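Local coordinates for ActII protein (Streptomyces coelicolor, PDB 2OPT) that probably binds DNA as a TetR-family transcriptional repressor, and takes up the antibiotic actinorhodin or its biosynthetic precursor (S)-DNPA as ligand, at residues Leu6-Leu19 against His46-Ile60. Residues are numbered along the deposited sequence; the frame is centred on the assembly and turned at random.
Sequences LTQDRIVVTALGIL and HVGNRDELLDLVFDI
Val12 and Val57 interlock where helix 8-19 crosses helix 50-60 nearly at right angles, the short axes 9.5 Å apart at an angle of 86°. The packing is knobs-into-holes: Val12 fits among Leu53, Leu56, Val57 and Ile60, while Val57 fits among Val12, Ala15, Leu16 and Leu19. Val12 splits its branches. CG1, anti to the backbone N (chi1 179°), lies 3.6 Å from Ile60 CD1, whereas CG2 turns to Leu56 CB at 3.8 Å. The two methyls of Val57 also diverge, CG2 meeting Ala15 CB at 3.9 Å and CG1 meeting Leu19 CD1 at 3.8 Å. Ile60 is a third knob, among Asp9, Val12, Val13 and Leu16; it slides past Val12 in the opposite direction and crosses the side chain of Asp9 at about a right angle. The buried pair Ile11 and Val47 belongs to this tight part too, CG2 of Ile11 meeting CG1 of Val47 tip to tip at 3.7 Å.

Toward the start of helix 8-19 the contact opens to solvent. The His46 ring lies against the backbone of Leu6, Thr7 and Gln8, with Leu6 C over one face and Gln8 N 3.8 Å from CD2. One water bridges the segments here, accepting from Gln8 NE2 and donating to His46 O; the extended Gln8 side chain carries the amide out to it. An alanine in place of His46 would probably uncover the Leu6-Gln8 backbone and leave Ser42 O without the ND1 partner it has now.

Helix 40-47, the second helix of the predicted helix-turn-helix, gives way here to Gly48, and the Asn49-Glu52 capping box opens helix 50-61. The contact joins helix 8-22 to helices 40-47 and 50-61 of the TetR-type DNA-binding domain: Val47 also touches Met29 of helix 29-36, and Leu19 reaches Ile99 of helix 96-100.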
loop_
_atom_site.group_PDB
_atom_site.type_symbol
_atom_site.label_atom_id
_atom_site.label_comp_id
_atom_site.label_asym_id
_atom_site.label_seq_id
_atom_site.Cartn_x
_atom_site.Cartn_y
_atom_site.Cartn_z
ATOM N N LEU A 6 10.558 19.966 30.454
ATOM C CA LEU A 6 10.241 19.173 29.302
ATOM C C LEU A 6 11.384 19.222 28.328
ATOM O O LEU A 6 11.989 20.300 28.102
ATOM C CB LEU A 6 9.022 19.809 28.630
ATOM C CG LEU A 6 7.736 18.991 28.490
ATOM C CD1 LEU A 6 7.331 18.224 29.741
ATOM C CD2 LEU A 6 6.657 19.916 28.025
ATOM N N THR A 7 11.662 18.084 27.703
ATOM C CA THR A 7 12.527 18.011 26.502
ATOM C C THR A 7 11.661 17.403 25.392
ATOM O O THR A 7 10.619 16.771 25.646
ATOM C CB THR A 7 13.736 17.079 26.711
ATOM O OG1 THR A 7 13.261 15.765 27.009
ATOM C CG2 THR A 7 14.635 17.527 27.875
ATOM N N GLN A 8 12.073 17.603 24.162
ATOM C CA GLN A 8 11.403 16.999 23.021
ATOM C C GLN A 8 11.363 15.468 23.220
ATOM O O GLN A 8 10.336 14.844 23.034
ATOM C CB GLN A 8 12.190 17.309 21.781
ATOM C CG GLN A 8 11.495 16.817 20.549
ATOM C CD GLN A 8 12.293 17.098 19.326
ATOM O OE1 GLN A 8 12.976 16.212 18.804
ATOM N NE2 GLN A 8 12.242 18.342 18.865
ATOM N N ASP A 9 12.482 14.868 23.601
ATOM C CA ASP A 9 12.515 13.406 23.726
ATOM C C ASP A 9 11.517 12.878 24.740
ATOM O O ASP A 9 10.933 11.813 24.512
ATOM C CB ASP A 9 13.917 12.866 24.071
ATOM C CG ASP A 9 13.987 11.288 24.022
ATOM O OD1 ASP A 9 13.592 10.663 22.967
ATOM O OD2 ASP A 9 14.439 10.688 25.058
ATOM N N ARG A 10 11.357 13.558 25.879
ATOM C CA ARG A 10 10.521 12.993 26.972
ATOM C C ARG A 10 9.090 13.076 26.465
ATOM O O ARG A 10 8.246 12.228 26.702
ATOM C CB ARG A 10 10.669 13.835 28.250
ATOM C CG ARG A 10 9.568 13.627 29.299
ATOM C CD ARG A 10 9.449 12.176 29.736
ATOM N NE ARG A 10 10.702 11.700 30.342
ATOM C CZ ARG A 10 11.094 10.422 30.350
ATOM N NH1 ARG A 10 12.242 10.071 30.951
ATOM N NH2 ARG A 10 10.333 9.504 29.760
ATOM N N ILE A 11 8.815 14.148 25.792
ATOM C CA ILE A 11 7.493 14.325 25.232
ATOM C C ILE A 11 7.129 13.216 24.226
ATOM O O ILE A 11 6.028 12.684 24.241
ATOM C CB ILE A 11 7.382 15.698 24.502
ATOM C CG1 ILE A 11 7.503 16.915 25.479
ATOM C CG2 ILE A 11 6.016 15.791 23.665
ATOM C CD1 ILE A 11 7.678 18.354 24.674
ATOM N N VAL A 12 8.027 12.961 23.284
ATOM C CA VAL A 12 7.782 11.957 22.237
ATOM C C VAL A 12 7.682 10.562 22.787
ATOM O O VAL A 12 6.866 9.771 22.333
ATOM C CB VAL A 12 8.823 12.135 21.060
ATOM C CG1 VAL A 12 8.607 11.090 19.967
ATOM C CG2 VAL A 12 8.591 13.493 20.461
ATOM N N VAL A 13 8.520 10.238 23.769
ATOM C CA VAL A 13 8.498 8.953 24.332
ATOM C C VAL A 13 7.126 8.728 25.009
ATOM O O VAL A 13 6.564 7.671 24.885
ATOM C CB VAL A 13 9.627 8.830 25.397
ATOM C CG1 VAL A 13 9.401 7.592 26.373
ATOM C CG2 VAL A 13 10.987 8.741 24.736
ATOM N N THR A 14 6.646 9.729 25.761
ATOM C CA THR A 14 5.347 9.680 26.427
ATOM C C THR A 14 4.253 9.486 25.405
ATOM O O THR A 14 3.378 8.675 25.593
ATOM C CB THR A 14 5.140 11.012 27.207
ATOM O OG1 THR A 14 6.175 11.106 28.203
ATOM C CG2 THR A 14 3.772 11.069 27.902
ATOM N N ALA A 15 4.305 10.254 24.311
ATOM C CA ALA A 15 3.342 10.098 23.242
ATOM C C ALA A 15 3.300 8.696 22.618
ATOM O O ALA A 15 2.211 8.113 22.406
ATOM C CB ALA A 15 3.620 11.162 22.142
ATOM N N LEU A 16 4.467 8.134 22.346
ATOM C CA LEU A 16 4.548 6.804 21.825
ATOM C C LEU A 16 3.944 5.797 22.818
ATOM O O LEU A 16 3.330 4.823 22.429
ATOM C CB LEU A 16 6.024 6.474 21.575
ATOM C CG LEU A 16 6.269 5.052 21.033
ATOM C CD1 LEU A 16 5.553 4.850 19.671
ATOM C CD2 LEU A 16 7.787 4.794 20.920
ATOM N N GLY A 17 4.091 6.062 24.102
ATOM C CA GLY A 17 3.572 5.151 25.138
ATOM C C GLY A 17 2.038 5.156 25.066
ATOM O O GLY A 17 1.373 4.113 25.165
ATOM N N ILE A 18 1.464 6.333 24.858
ATOM C CA ILE A 18 0.001 6.457 24.773
ATOM C C ILE A 18 -0.482 5.670 23.559
ATOM O O ILE A 18 -1.379 4.851 23.666
ATOM C CB ILE A 18 -0.461 7.959 24.714
ATOM C CG1 ILE A 18 -0.189 8.622 26.082
ATOM C CG2 ILE A 18 -1.959 8.078 24.336
ATOM C CD1 ILE A 18 -0.008 10.172 25.990
ATOM N N LEU A 19 0.101 5.974 22.409
ATOM C CA LEU A 19 -0.129 5.264 21.139
ATOM C C LEU A 19 -0.045 3.745 21.308
ATOM O O LEU A 19 -0.909 3.006 20.869
ATOM C CB LEU A 19 0.938 5.679 20.148
ATOM C CG LEU A 19 0.688 6.369 18.812
ATOM C CD1 LEU A 19 1.792 5.988 17.807
ATOM C CD2 LEU A 19 -0.647 5.964 18.235
ATOM N N HIS A 46 7.694 22.996 22.102
ATOM C CA HIS A 46 8.579 21.851 21.869
ATOM C C HIS A 46 8.219 20.972 20.704
ATOM O O HIS A 46 9.135 20.420 20.033
ATOM C CB HIS A 46 8.673 20.948 23.110
ATOM C CG HIS A 46 9.695 21.402 24.103
ATOM N ND1 HIS A 46 9.376 22.167 25.205
ATOM C CD2 HIS A 46 11.037 21.271 24.113
ATOM C CE1 HIS A 46 10.484 22.485 25.851
ATOM N NE2 HIS A 46 11.500 21.942 25.214
ATOM N N VAL A 47 6.925 20.758 20.468
ATOM C CA VAL A 47 6.580 19.776 19.438
ATOM C C VAL A 47 5.575 20.217 18.435
ATOM O O VAL A 47 5.327 19.433 17.492
ATOM C CB VAL A 47 6.144 18.371 19.945
ATOM C CG1 VAL A 47 7.262 17.694 20.786
ATOM C CG2 VAL A 47 4.830 18.428 20.699
ATOM N N GLY A 48 5.034 21.434 18.568
ATOM C CA GLY A 48 4.089 21.955 17.563
ATOM C C GLY A 48 2.710 21.341 17.726
ATOM O O GLY A 48 2.354 20.923 18.824
ATOM N N ASN A 49 1.939 21.287 16.634
ATOM C CA ASN A 49 0.586 20.720 16.616
ATOM C C ASN A 49 0.581 19.203 16.546
ATOM O O ASN A 49 1.639 18.558 16.618
ATOM C CB ASN A 49 -0.226 21.331 15.465
ATOM C CG ASN A 49 0.334 20.988 14.118
ATOM O OD1 ASN A 49 0.835 19.897 13.900
ATOM N ND2 ASN A 49 0.264 21.928 13.200
ATOM N N ARG A 50 -0.606 18.600 16.455
ATOM C CA ARG A 50 -0.688 17.136 16.547
ATOM C C ARG A 50 0.005 16.513 15.353
ATOM O O ARG A 50 0.697 15.524 15.476
ATOM C CB ARG A 50 -2.146 16.661 16.597
ATOM C CG ARG A 50 -2.265 15.191 16.924
ATOM C CD ARG A 50 -3.720 14.827 17.043
ATOM N NE ARG A 50 -3.880 13.405 17.347
ATOM C CZ ARG A 50 -4.229 12.504 16.438
ATOM N NH1 ARG A 50 -4.435 12.846 15.157
ATOM N NH2 ARG A 50 -4.363 11.271 16.811
ATOM N N ASP A 51 -0.137 17.125 14.187
ATOM C CA ASP A 51 0.539 16.576 13.022
ATOM C C ASP A 51 2.050 16.572 13.123
ATOM O O ASP A 51 2.702 15.655 12.664
ATOM C CB ASP A 51 0.064 17.326 11.779
ATOM C CG ASP A 51 -1.385 16.976 11.440
ATOM O OD1 ASP A 51 -1.839 15.855 11.839
ATOM O OD2 ASP A 51 -2.056 17.787 10.749
ATOM N N GLU A 52 2.626 17.590 13.712
ATOM C CA GLU A 52 4.081 17.664 13.853
ATOM C C GLU A 52 4.524 16.657 14.879
ATOM O O GLU A 52 5.584 16.075 14.770
ATOM C CB GLU A 52 4.430 19.053 14.314
ATOM C CG GLU A 52 4.073 20.028 13.117
ATOM C CD GLU A 52 3.999 21.528 13.443
ATOM O OE1 GLU A 52 3.678 21.907 14.583
ATOM O OE2 GLU A 52 4.211 22.357 12.505
ATOM N N LEU A 53 3.710 16.495 15.900
ATOM C CA LEU A 53 4.007 15.511 16.964
ATOM C C LEU A 53 4.114 14.116 16.356
ATOM O O LEU A 53 5.039 13.358 16.650
ATOM C CB LEU A 53 2.894 15.595 17.994
ATOM C CG LEU A 53 3.000 14.652 19.221
ATOM C CD1 LEU A 53 2.464 13.348 18.790
ATOM C CD2 LEU A 53 4.435 14.545 19.795
ATOM N N LEU A 54 3.125 13.739 15.563
ATOM C CA LEU A 54 3.108 12.447 14.909
ATOM C C LEU A 54 4.336 12.254 13.994
ATOM O O LEU A 54 4.846 11.153 13.900
ATOM C CB LEU A 54 1.790 12.271 14.130
ATOM C CG LEU A 54 0.553 12.078 15.027
ATOM C CD1 LEU A 54 -0.666 11.924 14.143
ATOM C CD2 LEU A 54 0.724 10.868 15.979
ATOM N N ASP A 55 4.805 13.309 13.314
ATOM C CA ASP A 55 6.033 13.222 12.491
ATOM C C ASP A 55 7.154 12.785 13.416
ATOM O O ASP A 55 8.050 12.012 13.030
ATOM C CB ASP A 55 6.418 14.603 11.920
ATOM C CG ASP A 55 5.508 15.079 10.763
ATOM O OD1 ASP A 55 4.899 14.245 10.087
ATOM O OD2 ASP A 55 5.490 16.308 10.457
ATOM N N LEU A 56 7.142 13.293 14.653
ATOM C CA LEU A 56 8.233 12.999 15.586
ATOM C C LEU A 56 8.182 11.578 16.150
ATOM O O LEU A 56 9.230 10.966 16.429
ATOM C CB LEU A 56 8.233 14.030 16.723
ATOM C CG LEU A 56 8.606 15.488 16.401
ATOM C CD1 LEU A 56 8.409 16.338 17.656
ATOM C CD2 LEU A 56 10.011 15.622 15.919
ATOM N N VAL A 57 6.961 11.116 16.410
ATOM C CA VAL A 57 6.695 9.772 16.925
ATOM C C VAL A 57 7.140 8.811 15.802
ATOM O O VAL A 57 7.825 7.836 16.044
ATOM C CB VAL A 57 5.216 9.611 17.263
ATOM C CG1 VAL A 57 4.870 8.169 17.538
ATOM C CG2 VAL A 57 4.817 10.454 18.498
ATOM N N PHE A 58 6.802 9.141 14.556
ATOM C CA PHE A 58 7.240 8.307 13.456
ATOM C C PHE A 58 8.762 8.185 13.410
ATOM O O PHE A 58 9.283 7.074 13.276
ATOM C CB PHE A 58 6.665 8.834 12.125
ATOM C CG PHE A 58 7.037 7.999 10.898
ATOM C CD1 PHE A 58 7.106 6.613 10.968
ATOM C CD2 PHE A 58 7.255 8.619 9.673
ATOM C CE1 PHE A 58 7.434 5.854 9.843
ATOM C CE2 PHE A 58 7.566 7.878 8.542
ATOM C CZ PHE A 58 7.642 6.495 8.623
ATOM N N ASP A 59 9.489 9.300 13.536
ATOM C CA ASP A 59 10.939 9.189 13.439
ATOM C C ASP A 59 11.554 8.454 14.611
ATOM O O ASP A 59 12.553 7.733 14.460
ATOM C CB ASP A 59 11.595 10.548 13.309
ATOM C CG ASP A 59 12.991 10.427 12.770
ATOM O OD1 ASP A 59 13.122 10.053 11.582
ATOM O OD2 ASP A 59 13.949 10.543 13.585
ATOM N N ILE A 60 10.974 8.593 15.793
ATOM C CA ILE A 60 11.647 7.997 16.950
ATOM C C ILE A 60 11.717 6.459 16.958
ATOM O O ILE A 60 12.674 5.864 17.460
ATOM C CB ILE A 60 11.054 8.552 18.247
ATOM C CG1 ILE A 60 12.152 8.596 19.304
ATOM C CG2 ILE A 60 9.793 7.723 18.712
ATOM C CD1 ILE A 60 11.774 9.430 20.475
HETATM O O HOH W 1 12.019 20.733 20.010
#